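Local coordinates for choline binding protein PCPA (Streptococcus pneumoniae, PDB 4CP6) that probably attaches to choline on the pneumococcal cell wall and presents a leucine-rich repeat domain that serves as a vaccine antigen, at residues G52-P57 and G89-Y94; E151-S156 and E176-E181; Y263-N268 and F286-A291; L343-N348 and I367-K372. One frame throughout, in Å; residues are numbered along the deposited sequence. Where two conformers were deposited one is given.

In the fold
PcpA illustrates how a solenoid is built by closing one loop of some 20 to 30 residues after another. From the N terminus, contact 1 comes first, joining the loops ahead of strands 57-59 and 97-100 at one end of the elongated chain. Contact 2 then pairs strands 152-153 and 177-178, and contact 3 stacks two successive turn regions, 263-268 on 286-291. Contact 4 pairs strands 342-345 and 366-369 near the C-terminal end. Each loop closes before the next opens, so none nests or crosses. Contacts 2 and 3 approach to about 6 Å between nearest atoms, whereas the centres of contacts 1 and 4 lie about 63 Å apart, on opposite sides of the chain's centre.

Contact 1: G52-P57 and G89-Y94; sequences GQDGKP and GRIVYY
D54 reaches across to the backbone of Y94, and two hydrogen bonds join the segments there. A chi1 of -163° turns the D54 carboxylate away from its own backbone N and over to the 89-94 segment, where OD1 accepts the N-H of Y94 at 2.9 Å. The donor comes from the anti side of the carboxylate and somewhat out of its plane. The second bond is almost straight: G55 N gives its hydrogen to Y94 O at 2.9 Å, with 177° at the hydrogen. A water adds a third link by donating to D54 OD1 and to V92 O, so OD1 is gripped by two donors.

The rest of the aspartate packs on Y93. D54 CB lies 3.7 Å from Y93 CD1 in an oblique approach, the two side chains crossing at about a right angle, while OD2 sits in plane at the ring edge. The CG2 branch of I91 touches the same oxygen, 4.0 Å from D54 OD2. K56 NZ folds back to bond G52 O at 2.9 Å. Y94 sends its ring inward, its OH bonded to F81 O and S115 OG and the ring meeting F49 edge-to-face. A type II turn from Q53 to K56 is thus held, through the D54 side chain and the G55 N-H, on the exposed loops leading into strands 57-59 and 97-100, the first two of a parallel sheet.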
loop_
_atom_site.group_PDB
_atom_site.type_symbol
_atom_site.label_atom_id
_atom_site.label_comp_id
_atom_site.label_asym_id
_atom_site.label_seq_id
_atom_site.Cartn_x
_atom_site.Cartn_y
_atom_site.Cartn_z
ATOM N N GLY A 52 -36.588 8.709 4.308
ATOM C CA GLY A 52 -36.443 10.154 4.157
ATOM C C GLY A 52 -35.043 10.673 4.403
ATOM O O GLY A 52 -34.731 11.788 3.977
ATOM N N GLN A 53 -34.202 9.872 5.093
ATOM C CA GLN A 53 -32.800 10.223 5.393
ATOM C C GLN A 53 -31.876 9.843 4.246
ATOM O O GLN A 53 -30.739 10.328 4.211
ATOM C CB GLN A 53 -32.356 9.524 6.696
ATOM C CG GLN A 53 -32.997 10.100 7.962
ATOM C CD GLN A 53 -32.619 9.373 9.246
ATOM O OE1 GLN A 53 -32.809 8.146 9.433
ATOM N NE2 GLN A 53 -32.147 10.140 10.219
ATOM N N ASP A 54 -32.323 8.997 3.306
ATOM C CA ASP A 54 -31.493 8.574 2.170
ATOM C C ASP A 54 -31.039 9.770 1.336
ATOM O O ASP A 54 -31.866 10.602 0.951
ATOM C CB ASP A 54 -32.293 7.625 1.263
ATOM C CG ASP A 54 -31.434 6.827 0.302
ATOM O OD1 ASP A 54 -30.298 6.449 0.684
ATOM O OD2 ASP A 54 -31.939 6.459 -0.777
ATOM N N GLY A 55 -29.724 9.883 1.094
ATOM C CA GLY A 55 -29.165 10.943 0.258
ATOM C C GLY A 55 -29.289 12.348 0.815
ATOM O O GLY A 55 -29.193 13.321 0.065
ATOM N N LYS A 56 -29.431 12.471 2.147
ATOM C CA LYS A 56 -29.529 13.778 2.810
ATOM C C LYS A 56 -28.489 13.843 3.932
ATOM O O LYS A 56 -28.039 12.794 4.396
ATOM C CB LYS A 56 -30.948 13.988 3.379
ATOM C CG LYS A 56 -32.015 14.092 2.292
ATOM C CD LYS A 56 -33.332 14.638 2.802
ATOM C CE LYS A 56 -34.375 14.568 1.706
ATOM N NZ LYS A 56 -34.750 13.160 1.381
ATOM N N PRO A 57 -28.078 15.050 4.376
ATOM C CA PRO A 57 -27.076 15.137 5.447
ATOM C C PRO A 57 -27.574 14.593 6.776
ATOM O O PRO A 57 -28.765 14.697 7.116
ATOM C CB PRO A 57 -26.815 16.646 5.556
ATOM C CG PRO A 57 -27.224 17.192 4.231
ATOM C CD PRO A 57 -28.450 16.397 3.903
ATOM N N GLY A 89 -31.669 -7.225 -2.025
ATOM C CA GLY A 89 -31.445 -6.278 -3.107
ATOM C C GLY A 89 -32.275 -5.007 -2.956
ATOM O O GLY A 89 -32.227 -4.132 -3.826
ATOM N N ARG A 90 -33.038 -4.881 -1.837
ATOM C CA ARG A 90 -33.800 -3.663 -1.541
ATOM C C ARG A 90 -32.798 -2.511 -1.361
ATOM O O ARG A 90 -31.616 -2.764 -1.050
ATOM C CB ARG A 90 -34.625 -3.842 -0.240
ATOM C CG ARG A 90 -33.791 -3.972 1.077
ATOM C CD ARG A 90 -34.636 -4.302 2.313
ATOM N NE ARG A 90 -35.578 -3.219 2.623
ATOM C CZ ARG A 90 -35.261 -2.127 3.317
ATOM N NH1 ARG A 90 -34.048 -2.004 3.855
ATOM N NH2 ARG A 90 -36.158 -1.151 3.485
ATOM N N ILE A 91 -33.250 -1.260 -1.556
ATOM C CA ILE A 91 -32.406 -0.089 -1.300
ATOM C C ILE A 91 -32.159 -0.044 0.217
ATOM O O ILE A 91 -33.107 -0.207 1.020
ATOM C CB ILE A 91 -33.110 1.213 -1.773
ATOM C CG1 ILE A 91 -33.314 1.259 -3.305
ATOM C CG2 ILE A 91 -32.414 2.481 -1.250
ATOM C CD1 ILE A 91 -32.042 1.386 -4.212
ATOM N N VAL A 92 -30.875 0.160 0.615
ATOM C CA VAL A 92 -30.459 0.317 2.000
ATOM C C VAL A 92 -30.156 1.816 2.090
ATOM O O VAL A 92 -29.302 2.333 1.344
ATOM C CB VAL A 92 -29.253 -0.597 2.356
ATOM C CG1 VAL A 92 -28.742 -0.310 3.761
ATOM C CG2 VAL A 92 -29.648 -2.077 2.239
ATOM N N TYR A 93 -30.931 2.533 2.917
ATOM C CA TYR A 93 -30.855 3.989 2.989
ATOM C C TYR A 93 -29.577 4.463 3.641
ATOM O O TYR A 93 -29.083 3.823 4.565
ATOM C CB TYR A 93 -32.065 4.542 3.744
ATOM C CG TYR A 93 -33.364 4.003 3.189
ATOM C CD1 TYR A 93 -33.710 4.206 1.857
ATOM C CD2 TYR A 93 -34.247 3.294 3.998
ATOM C CE1 TYR A 93 -34.909 3.717 1.339
ATOM C CE2 TYR A 93 -35.439 2.786 3.486
ATOM C CZ TYR A 93 -35.773 3.021 2.166
ATOM O OH TYR A 93 -36.961 2.514 1.683
ATOM N N TYR A 94 -29.032 5.582 3.169
ATOM C CA TYR A 94 -27.779 6.054 3.748
ATOM C C TYR A 94 -27.642 7.542 3.458
ATOM O O TYR A 94 -27.981 7.980 2.370
ATOM C CB TYR A 94 -26.576 5.255 3.155
ATOM C CG TYR A 94 -25.343 5.373 4.015
ATOM C CD1 TYR A 94 -24.464 6.444 3.860
ATOM C CD2 TYR A 94 -25.075 4.441 5.022
ATOM C CE1 TYR A 94 -23.385 6.619 4.728
ATOM C CE2 TYR A 94 -23.963 4.577 5.858
ATOM C CZ TYR A 94 -23.108 5.661 5.689
ATOM O OH TYR A 94 -22.005 5.824 6.494
HETATM O O HOH W 1 -28.627 4.398 -0.284
#

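Contact 2: E151-S156 and E176-E181; sequences EYIGTS and ELISHE
E151 and E176 begin a ladder of backbone hydrogen bonds that ties the two segments in parallel. E151 O accepts E176 N at 2.9 Å, and L177 N makes a weak bond to the same oxygen. I153 then uses both its polar backbone atoms, its N giving to L177 O and its O receiving S179 N, and further on S156 N bonds to H180 O at 2.9 Å. Close CA-H...O contacts accompany the ladder, among them S156 CA to E181 O at 3.3 Å.

Apolar packing divides between the two faces of the pair. On one, the L177 CD2 methyl comes obliquely to the Y152 ring, 3.5 Å from CE1; Y152 has CG anti to its backbone N (chi1 176°), which lays its ring alongside the leucine. On the other, buried face I153 and I178 point the same way and meet through their CG2 branches, 4.2 Å apart. Such parallel strand pairing between successive coils is characteristic of a leucine-rich repeat solenoid: strand 152-153 also pairs with 130-131, and strand 177-178 with 200-201.

Polar side chains and water form the third group. A water donates to both E151 O and E176 OE1, and another joins S156 OG to E181 OE1. T155 OG1 lies 2.8 Å from S179 OG in a hydroxyl-hydroxyl bond, but S179 was modelled in two conformers, which leaves this last link doubtful.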
loop_
_atom_site.group_PDB
_atom_site.type_symbol
_atom_site.label_atom_id
_atom_site.label_comp_id
_atom_site.label_asym_id
_atom_site.label_seq_id
_atom_site.Cartn_x
_atom_site.Cartn_y
_atom_site.Cartn_z
ATOM N N GLU A 151 -4.305 11.797 16.049
ATOM C CA GLU A 151 -2.932 11.336 16.259
ATOM C C GLU A 151 -2.583 10.028 15.546
ATOM O O GLU A 151 -1.382 9.761 15.351
ATOM C CB GLU A 151 -2.685 11.112 17.751
ATOM C CG GLU A 151 -2.782 12.395 18.565
ATOM C CD GLU A 151 -2.496 12.245 20.048
ATOM O OE1 GLU A 151 -1.847 11.249 20.442
ATOM O OE2 GLU A 151 -2.902 13.147 20.816
ATOM N N TYR A 152 -3.591 9.190 15.248
ATOM C CA TYR A 152 -3.345 7.854 14.756
ATOM C C TYR A 152 -4.348 7.499 13.676
ATOM O O TYR A 152 -5.552 7.653 13.874
ATOM C CB TYR A 152 -3.565 6.891 15.951
ATOM C CG TYR A 152 -3.434 5.427 15.595
ATOM C CD1 TYR A 152 -2.190 4.803 15.575
ATOM C CD2 TYR A 152 -4.555 4.659 15.282
ATOM C CE1 TYR A 152 -2.061 3.470 15.210
ATOM C CE2 TYR A 152 -4.437 3.324 14.913
ATOM C CZ TYR A 152 -3.184 2.738 14.881
ATOM O OH TYR A 152 -3.099 1.430 14.498
ATOM N N ILE A 153 -3.858 6.957 12.555
ATOM C CA ILE A 153 -4.707 6.410 11.485
ATOM C C ILE A 153 -4.362 4.933 11.365
ATOM O O ILE A 153 -3.192 4.603 11.134
ATOM C CB ILE A 153 -4.493 7.141 10.153
ATOM C CG1 ILE A 153 -4.980 8.599 10.264
ATOM C CG2 ILE A 153 -5.170 6.363 8.985
ATOM C CD1 ILE A 153 -4.707 9.423 8.998
ATOM N N GLY A 154 -5.355 4.069 11.552
ATOM C CA GLY A 154 -5.190 2.627 11.527
ATOM C C GLY A 154 -5.001 1.980 10.168
ATOM O O GLY A 154 -5.049 2.632 9.131
ATOM N N THR A 155 -4.744 0.656 10.214
ATOM C CA THR A 155 -4.443 -0.146 9.044
ATOM C C THR A 155 -5.567 -0.070 8.041
ATOM O O THR A 155 -6.731 -0.225 8.397
ATOM C CB THR A 155 -4.175 -1.561 9.476
ATOM O OG1 THR A 155 -2.984 -1.534 10.277
ATOM C CG2 THR A 155 -3.978 -2.520 8.298
ATOM N N SER A 156 -5.217 0.183 6.773
ATOM C CA SER A 156 -6.188 0.179 5.682
ATOM C C SER A 156 -7.355 1.137 5.947
ATOM O O SER A 156 -8.459 0.922 5.419
ATOM C CB SER A 156 -6.691 -1.248 5.445
ATOM O OG SER A 156 -5.614 -2.034 4.955
ATOM N N GLU A 176 0.665 11.489 14.195
ATOM C CA GLU A 176 1.998 10.971 14.433
ATOM C C GLU A 176 2.270 9.652 13.719
ATOM O O GLU A 176 3.443 9.342 13.445
ATOM C CB GLU A 176 2.197 10.860 15.961
ATOM C CG GLU A 176 3.585 10.471 16.421
ATOM C CD GLU A 176 3.853 8.979 16.506
ATOM O OE1 GLU A 176 2.884 8.186 16.490
ATOM O OE2 GLU A 176 5.049 8.609 16.542
ATOM N N LEU A 177 1.214 8.859 13.505
ATOM C CA LEU A 177 1.386 7.530 12.933
ATOM C C LEU A 177 0.298 7.264 11.919
ATOM O O LEU A 177 -0.890 7.458 12.217
ATOM C CB LEU A 177 1.378 6.490 14.064
ATOM C CG LEU A 177 1.726 5.032 13.644
ATOM C CD1 LEU A 177 2.147 4.231 14.854
ATOM C CD2 LEU A 177 0.536 4.317 13.002
ATOM N N ILE A 178 0.694 6.788 10.734
ATOM C CA ILE A 178 -0.247 6.380 9.676
ATOM C C ILE A 178 0.132 4.939 9.402
ATOM O O ILE A 178 1.264 4.664 8.983
ATOM C CB ILE A 178 -0.182 7.230 8.400
ATOM C CG1 ILE A 178 -0.263 8.727 8.726
ATOM C CG2 ILE A 178 -1.304 6.785 7.465
ATOM C CD1 ILE A 178 -0.164 9.638 7.478
ATOM N N SER A 179 -0.800 4.012 9.642
ATOM C CA SER A 179 -0.539 2.590 9.562
ATOM C C SER A 179 -0.526 1.991 8.139
ATOM O O SER A 179 -0.859 2.636 7.143
ATOM C CB SER A 179 -1.541 1.871 10.452
ATOM O OG SER A 179 -1.155 0.534 10.700
ATOM N N HIS A 180 -0.139 0.730 8.086
ATOM C CA HIS A 180 -0.028 -0.121 6.907
ATOM C C HIS A 180 -1.226 0.069 5.975
ATOM O O HIS A 180 -2.383 -0.023 6.400
ATOM C CB HIS A 180 0.014 -1.582 7.416
ATOM C CG HIS A 180 0.157 -2.698 6.417
ATOM N ND1 HIS A 180 -0.888 -3.572 6.146
ATOM C CD2 HIS A 180 1.267 -3.131 5.776
ATOM C CE1 HIS A 180 -0.382 -4.489 5.317
ATOM N NE2 HIS A 180 0.912 -4.274 5.082
ATOM N N GLU A 181 -0.956 0.313 4.684
ATOM C CA GLU A 181 -1.975 0.379 3.628
ATOM C C GLU A 181 -3.099 1.364 3.891
ATOM O O GLU A 181 -4.165 1.235 3.273
ATOM C CB GLU A 181 -2.550 -1.027 3.338
ATOM C CG GLU A 181 -1.442 -1.983 2.897
ATOM C CD GLU A 181 -1.846 -3.322 2.332
ATOM O OE1 GLU A 181 -3.024 -3.459 1.946
ATOM O OE2 GLU A 181 -0.952 -4.177 2.135
HETATM O O HOH W 2 0.087 8.132 17.283
HETATM O O HOH W 3 -0.562 0.763 13.481
HETATM O O HOH W 4 -5.577 -2.535 2.303
#

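Contact 3: Y263-N268 and F286-A291; sequences YSFNKN and FAFADA
Y263 and F286 lie with their rings almost parallel (6° between planes) but slid apart, so that each offers a neighbouring group to the other's face. F286 CB stands over the middle of the Y263 ring, 3.5 Å from its centroid in a CH-pi contact, while Y263 OH hangs over the centre of the F286 ring. On the other side of the turns F265 and F288 point the same way, their rings inclined at 51° and touching where F265 CD1 comes 3.9 Å from F288 CE1. Back on the side of Y263 and F286, the partly exposed K267 and D290 make a salt bridge: the lysine chain bends at chi2 (-67°), bringing NZ to D290 OD2 at 2.8 Å from above the carboxylate plane.

The backbone sets the spacing of these side chains. F265 N bonds to A287 O at 2.8 Å and K267 N to A289 O at 3.0 Å. Each segment makes the same two turns, a type I followed by a type II, so like positions stack.

A second shell then fixes the pieces. R207 NE bonds Y263 OH, A261 O takes S264 OG, and L271 N gives to N268 OD1, while Y242 stacks on F265. Segment 263-268 lies in the loop between strands 259-260 and 273-275. Segment 286-291 occupies the loop between strands 282-283 and 296-298, the next bend of the leucine-rich repeat solenoid; F265 and F288 both touch L260 of strand 259-260.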
loop_
_atom_site.group_PDB
_atom_site.type_symbol
_atom_site.label_atom_id
_atom_site.label_comp_id
_atom_site.label_asym_id
_atom_site.label_seq_id
_atom_site.Cartn_x
_atom_site.Cartn_y
_atom_site.Cartn_z
ATOM N N TYR A 263 6.602 -2.090 -2.709
ATOM C CA TYR A 263 5.593 -1.368 -3.500
ATOM C C TYR A 263 6.003 0.080 -3.849
ATOM O O TYR A 263 5.151 0.861 -4.318
ATOM C CB TYR A 263 4.239 -1.368 -2.751
ATOM C CG TYR A 263 3.560 -2.722 -2.773
ATOM C CD1 TYR A 263 3.810 -3.671 -1.781
ATOM C CD2 TYR A 263 2.687 -3.066 -3.801
ATOM C CE1 TYR A 263 3.176 -4.907 -1.795
ATOM C CE2 TYR A 263 2.043 -4.299 -3.819
ATOM C CZ TYR A 263 2.306 -5.220 -2.824
ATOM O OH TYR A 263 1.623 -6.434 -2.865
ATOM N N SER A 264 7.299 0.416 -3.719
ATOM C CA SER A 264 7.694 1.809 -3.935
ATOM C C SER A 264 7.469 2.374 -5.335
ATOM O O SER A 264 7.304 3.597 -5.439
ATOM C CB SER A 264 9.135 2.053 -3.527
ATOM O OG SER A 264 10.009 1.089 -4.104
ATOM N N PHE A 265 7.513 1.557 -6.405
ATOM C CA PHE A 265 7.236 2.021 -7.785
ATOM C C PHE A 265 6.057 1.234 -8.331
ATOM O O PHE A 265 5.904 1.097 -9.552
ATOM C CB PHE A 265 8.461 1.854 -8.735
ATOM C CG PHE A 265 9.633 2.744 -8.419
ATOM C CD1 PHE A 265 10.453 2.485 -7.321
ATOM C CD2 PHE A 265 9.940 3.834 -9.237
ATOM C CE1 PHE A 265 11.580 3.283 -7.061
ATOM C CE2 PHE A 265 11.068 4.622 -8.980
ATOM C CZ PHE A 265 11.863 4.364 -7.879
ATOM N N ASN A 266 5.187 0.738 -7.453
ATOM C CA ASN A 266 4.030 -0.016 -7.895
ATOM C C ASN A 266 3.124 0.846 -8.781
ATOM O O ASN A 266 2.878 2.006 -8.460
ATOM C CB ASN A 266 3.258 -0.514 -6.678
ATOM C CG ASN A 266 2.111 -1.412 -6.983
ATOM O OD1 ASN A 266 2.220 -2.378 -7.798
ATOM N ND2 ASN A 266 1.065 -1.230 -6.265
ATOM N N LYS A 267 2.578 0.242 -9.838
ATOM C CA LYS A 267 1.629 0.873 -10.780
ATOM C C LYS A 267 2.231 2.038 -11.543
ATOM O O LYS A 267 1.483 2.824 -12.118
ATOM C CB LYS A 267 0.338 1.330 -10.048
ATOM C CG LYS A 267 -0.439 0.211 -9.328
ATOM C CD LYS A 267 -1.019 -0.750 -10.392
ATOM C CE LYS A 267 -1.802 -1.916 -9.886
ATOM N NZ LYS A 267 -2.193 -2.764 -11.050
ATOM N N ASN A 268 3.540 2.166 -11.558
ATOM C CA ASN A 268 4.174 3.298 -12.199
ATOM C C ASN A 268 3.753 3.411 -13.662
ATOM O O ASN A 268 3.889 2.451 -14.422
ATOM C CB ASN A 268 5.664 3.165 -12.067
ATOM C CG ASN A 268 6.354 4.405 -12.544
ATOM O OD1 ASN A 268 6.514 4.596 -13.748
ATOM N ND2 ASN A 268 6.610 5.336 -11.630
ATOM N N PHE A 286 7.443 -6.427 -4.590
ATOM C CA PHE A 286 6.592 -5.690 -5.519
ATOM C C PHE A 286 7.139 -4.304 -5.851
ATOM O O PHE A 286 6.365 -3.440 -6.299
ATOM C CB PHE A 286 5.157 -5.591 -4.982
ATOM C CG PHE A 286 4.369 -6.878 -4.946
ATOM C CD1 PHE A 286 4.542 -7.782 -3.907
ATOM C CD2 PHE A 286 3.421 -7.155 -5.924
ATOM C CE1 PHE A 286 3.801 -8.964 -3.864
ATOM C CE2 PHE A 286 2.687 -8.342 -5.886
ATOM C CZ PHE A 286 2.891 -9.235 -4.862
ATOM N N ALA A 287 8.462 -4.054 -5.662
ATOM C CA ALA A 287 8.927 -2.687 -5.884
ATOM C C ALA A 287 8.545 -2.139 -7.251
ATOM O O ALA A 287 8.145 -0.975 -7.321
ATOM C CB ALA A 287 10.428 -2.587 -5.694
ATOM N N PHE A 288 8.692 -2.933 -8.331
ATOM C CA PHE A 288 8.386 -2.446 -9.679
ATOM C C PHE A 288 7.170 -3.125 -10.245
ATOM O O PHE A 288 6.969 -3.096 -11.474
ATOM C CB PHE A 288 9.599 -2.570 -10.624
ATOM C CG PHE A 288 10.906 -2.130 -10.020
ATOM C CD1 PHE A 288 11.119 -0.798 -9.682
ATOM C CD2 PHE A 288 11.915 -3.049 -9.768
ATOM C CE1 PHE A 288 12.324 -0.401 -9.094
ATOM C CE2 PHE A 288 13.120 -2.646 -9.182
ATOM C CZ PHE A 288 13.288 -1.329 -8.823
ATOM N N ALA A 289 6.320 -3.715 -9.392
ATOM C CA ALA A 289 5.149 -4.409 -9.891
ATOM C C ALA A 289 4.245 -3.477 -10.689
ATOM O O ALA A 289 3.864 -2.415 -10.214
ATOM C CB ALA A 289 4.377 -5.076 -8.754
ATOM N N ASP A 290 3.919 -3.861 -11.917
ATOM C CA ASP A 290 3.054 -3.062 -12.803
ATOM C C ASP A 290 3.644 -1.667 -13.111
ATOM O O ASP A 290 2.879 -0.726 -13.396
ATOM C CB ASP A 290 1.606 -3.004 -12.310
ATOM C CG ASP A 290 0.923 -4.364 -12.266
ATOM O OD1 ASP A 290 1.329 -5.268 -13.042
ATOM O OD2 ASP A 290 -0.034 -4.520 -11.468
ATOM N N ALA A 291 4.989 -1.540 -13.125
ATOM C CA ALA A 291 5.632 -0.316 -13.641
ATOM C C ALA A 291 5.676 -0.614 -15.139
ATOM O O ALA A 291 6.598 -1.294 -15.647
ATOM C CB ALA A 291 7.030 -0.148 -13.074
#

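Contact 4: L343-N348 and I367-K372; sequences LTIGNN and IHIKNK
I345 packs against I367 and I369 on the buried face of a parallel strand pair, part of the five-strand sheet near the C-terminal end of the leucine-rich repeat solenoid. Strands 343-345 and 367-369 run 4.7 Å apart at their axes, 10° from parallel. This is the tight part. The I345 CD1 methyl touches both neighbours, 4.0 Å from I367 CG2 and 4.1 Å from I369 CG1, and L343 joins them through CD2. Three backbone bonds lock the register: H368 N to L343 O, I345 N to H368 O and K370 N to I345 O. L357 and F391 close over parts of the same face.

The other face is more open to solvent. T344 and H368 share it, their side chains slanting across one another, with T344 OG1 nearest H368 CB, and the imidazole stacks on Y392 of the next strand. K370 is exposed, and its side chain crosses those of T344 and N347: a bend at chi3 (83°) accompanies CD resting 3.7 Å from the T344 CG2 methyl and CE 3.3 Å from N347 OD1. Beyond the strands water takes part as well, one molecule accepting N371 N at 3.0 Å beside G346 O.

N371 fastens this looser end. A chi1 of -177° sets its amide opposite the backbone N and turns it to N347, and ND2 gives a hydrogen to N347 O at 2.9 Å, the acceptor lying in the amide plane.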
loop_
_atom_site.group_PDB
_atom_site.type_symbol
_atom_site.label_atom_id
_atom_site.label_comp_id
_atom_site.label_asym_id
_atom_site.label_seq_id
_atom_site.Cartn_x
_atom_site.Cartn_y
_atom_site.Cartn_z
ATOM N N LEU A 343 18.398 -11.822 -20.220
ATOM C CA LEU A 343 18.674 -11.808 -18.787
ATOM C C LEU A 343 20.130 -12.211 -18.583
ATOM O O LEU A 343 20.572 -13.220 -19.166
ATOM C CB LEU A 343 17.723 -12.776 -18.036
ATOM C CG LEU A 343 18.110 -13.036 -16.585
ATOM C CD1 LEU A 343 17.808 -11.794 -15.731
ATOM C CD2 LEU A 343 17.348 -14.242 -16.021
ATOM N N THR A 344 20.884 -11.457 -17.767
ATOM C CA THR A 344 22.240 -11.834 -17.403
ATOM C C THR A 344 22.293 -12.056 -15.905
ATOM O O THR A 344 21.737 -11.247 -15.152
ATOM C CB THR A 344 23.276 -10.786 -17.847
ATOM O OG1 THR A 344 23.248 -10.732 -19.277
ATOM C CG2 THR A 344 24.686 -11.115 -17.353
ATOM N N ILE A 345 22.921 -13.149 -15.484
ATOM C CA ILE A 345 23.038 -13.500 -14.081
ATOM C C ILE A 345 24.513 -13.324 -13.737
ATOM O O ILE A 345 25.371 -14.040 -14.268
ATOM C CB ILE A 345 22.533 -14.940 -13.821
ATOM C CG1 ILE A 345 21.137 -15.159 -14.453
ATOM C CG2 ILE A 345 22.524 -15.245 -12.325
ATOM C CD1 ILE A 345 20.538 -16.566 -14.262
ATOM N N GLY A 346 24.778 -12.398 -12.811
ATOM C CA GLY A 346 26.118 -11.984 -12.403
ATOM C C GLY A 346 27.051 -13.055 -11.879
ATOM O O GLY A 346 26.648 -14.166 -11.531
ATOM N N ASN A 347 28.357 -12.691 -11.814
ATOM C CA ASN A 347 29.471 -13.610 -11.547
ATOM C C ASN A 347 29.382 -14.484 -10.319
ATOM O O ASN A 347 29.755 -15.656 -10.393
ATOM C CB ASN A 347 30.824 -12.855 -11.489
ATOM C CG ASN A 347 31.252 -12.214 -12.804
ATOM O OD1 ASN A 347 30.701 -12.463 -13.873
ATOM N ND2 ASN A 347 32.240 -11.344 -12.761
ATOM N N ASN A 348 28.962 -13.932 -9.175
ATOM C CA ASN A 348 29.024 -14.712 -7.958
ATOM C C ASN A 348 27.677 -15.289 -7.535
ATOM O O ASN A 348 27.534 -15.707 -6.393
ATOM C CB ASN A 348 29.710 -13.905 -6.832
ATOM C CG ASN A 348 31.011 -13.303 -7.329
ATOM O OD1 ASN A 348 31.849 -13.999 -7.935
ATOM N ND2 ASN A 348 31.120 -11.981 -7.261
ATOM N N ILE A 367 19.524 -16.202 -21.936
ATOM C CA ILE A 367 19.919 -16.103 -20.529
ATOM C C ILE A 367 21.413 -16.377 -20.481
ATOM O O ILE A 367 21.868 -17.449 -20.915
ATOM C CB ILE A 367 19.125 -17.071 -19.618
ATOM C CG1 ILE A 367 17.615 -16.776 -19.637
ATOM C CG2 ILE A 367 19.666 -17.020 -18.186
ATOM C CD1 ILE A 367 16.758 -17.862 -18.961
ATOM N N HIS A 368 22.178 -15.421 -19.941
ATOM C CA HIS A 368 23.624 -15.554 -19.800
ATOM C C HIS A 368 23.951 -15.793 -18.338
ATOM O O HIS A 368 23.673 -14.910 -17.500
ATOM C CB HIS A 368 24.341 -14.300 -20.318
ATOM C CG HIS A 368 24.088 -14.014 -21.763
ATOM N ND1 HIS A 368 25.031 -14.336 -22.726
ATOM C CD2 HIS A 368 23.039 -13.406 -22.360
ATOM C CE1 HIS A 368 24.506 -13.969 -23.881
ATOM N NE2 HIS A 368 23.307 -13.400 -23.719
ATOM N N ILE A 369 24.527 -16.947 -18.006
ATOM C CA ILE A 369 24.908 -17.310 -16.646
ATOM C C ILE A 369 26.403 -17.098 -16.553
ATOM O O ILE A 369 27.162 -17.827 -17.200
ATOM C CB ILE A 369 24.496 -18.744 -16.305
ATOM C CG1 ILE A 369 22.963 -18.929 -16.559
ATOM C CG2 ILE A 369 24.926 -19.105 -14.871
ATOM C CD1 ILE A 369 22.354 -20.251 -16.063
ATOM N N LYS A 370 26.842 -16.112 -15.759
ATOM C CA LYS A 370 28.276 -15.788 -15.711
ATOM C C LYS A 370 29.082 -16.568 -14.699
ATOM O O LYS A 370 30.314 -16.558 -14.789
ATOM C CB LYS A 370 28.436 -14.279 -15.463
ATOM C CG LYS A 370 27.891 -13.426 -16.598
ATOM C CD LYS A 370 28.128 -11.943 -16.374
ATOM C CE LYS A 370 29.491 -11.442 -16.771
ATOM N NZ LYS A 370 29.729 -10.075 -16.228
ATOM N N ASN A 371 28.443 -17.247 -13.757
ATOM C CA ASN A 371 29.125 -17.985 -12.701
ATOM C C ASN A 371 29.969 -19.149 -13.225
ATOM O O ASN A 371 29.648 -19.714 -14.281
ATOM C CB ASN A 371 28.140 -18.440 -11.643
ATOM C CG ASN A 371 28.795 -19.153 -10.476
ATOM O OD1 ASN A 371 28.745 -20.384 -10.365
ATOM N ND2 ASN A 371 29.490 -18.403 -9.607
ATOM N N LYS A 372 31.052 -19.491 -12.483
ATOM C CA LYS A 372 32.003 -20.567 -12.855
ATOM C C LYS A 372 32.209 -21.600 -11.739
ATOM O O LYS A 372 33.196 -22.350 -11.786
ATOM C CB LYS A 372 33.363 -19.944 -13.210
ATOM C CG LYS A 372 33.354 -18.991 -14.379
ATOM C CD LYS A 372 34.709 -18.317 -14.513
ATOM C CE LYS A 372 34.783 -17.507 -15.783
ATOM N NZ LYS A 372 36.150 -16.971 -16.009
HETATM O O HOH W 5 25.679 -16.632 -12.678
HETATM O O HOH W 6 32.419 -17.574 -10.852
#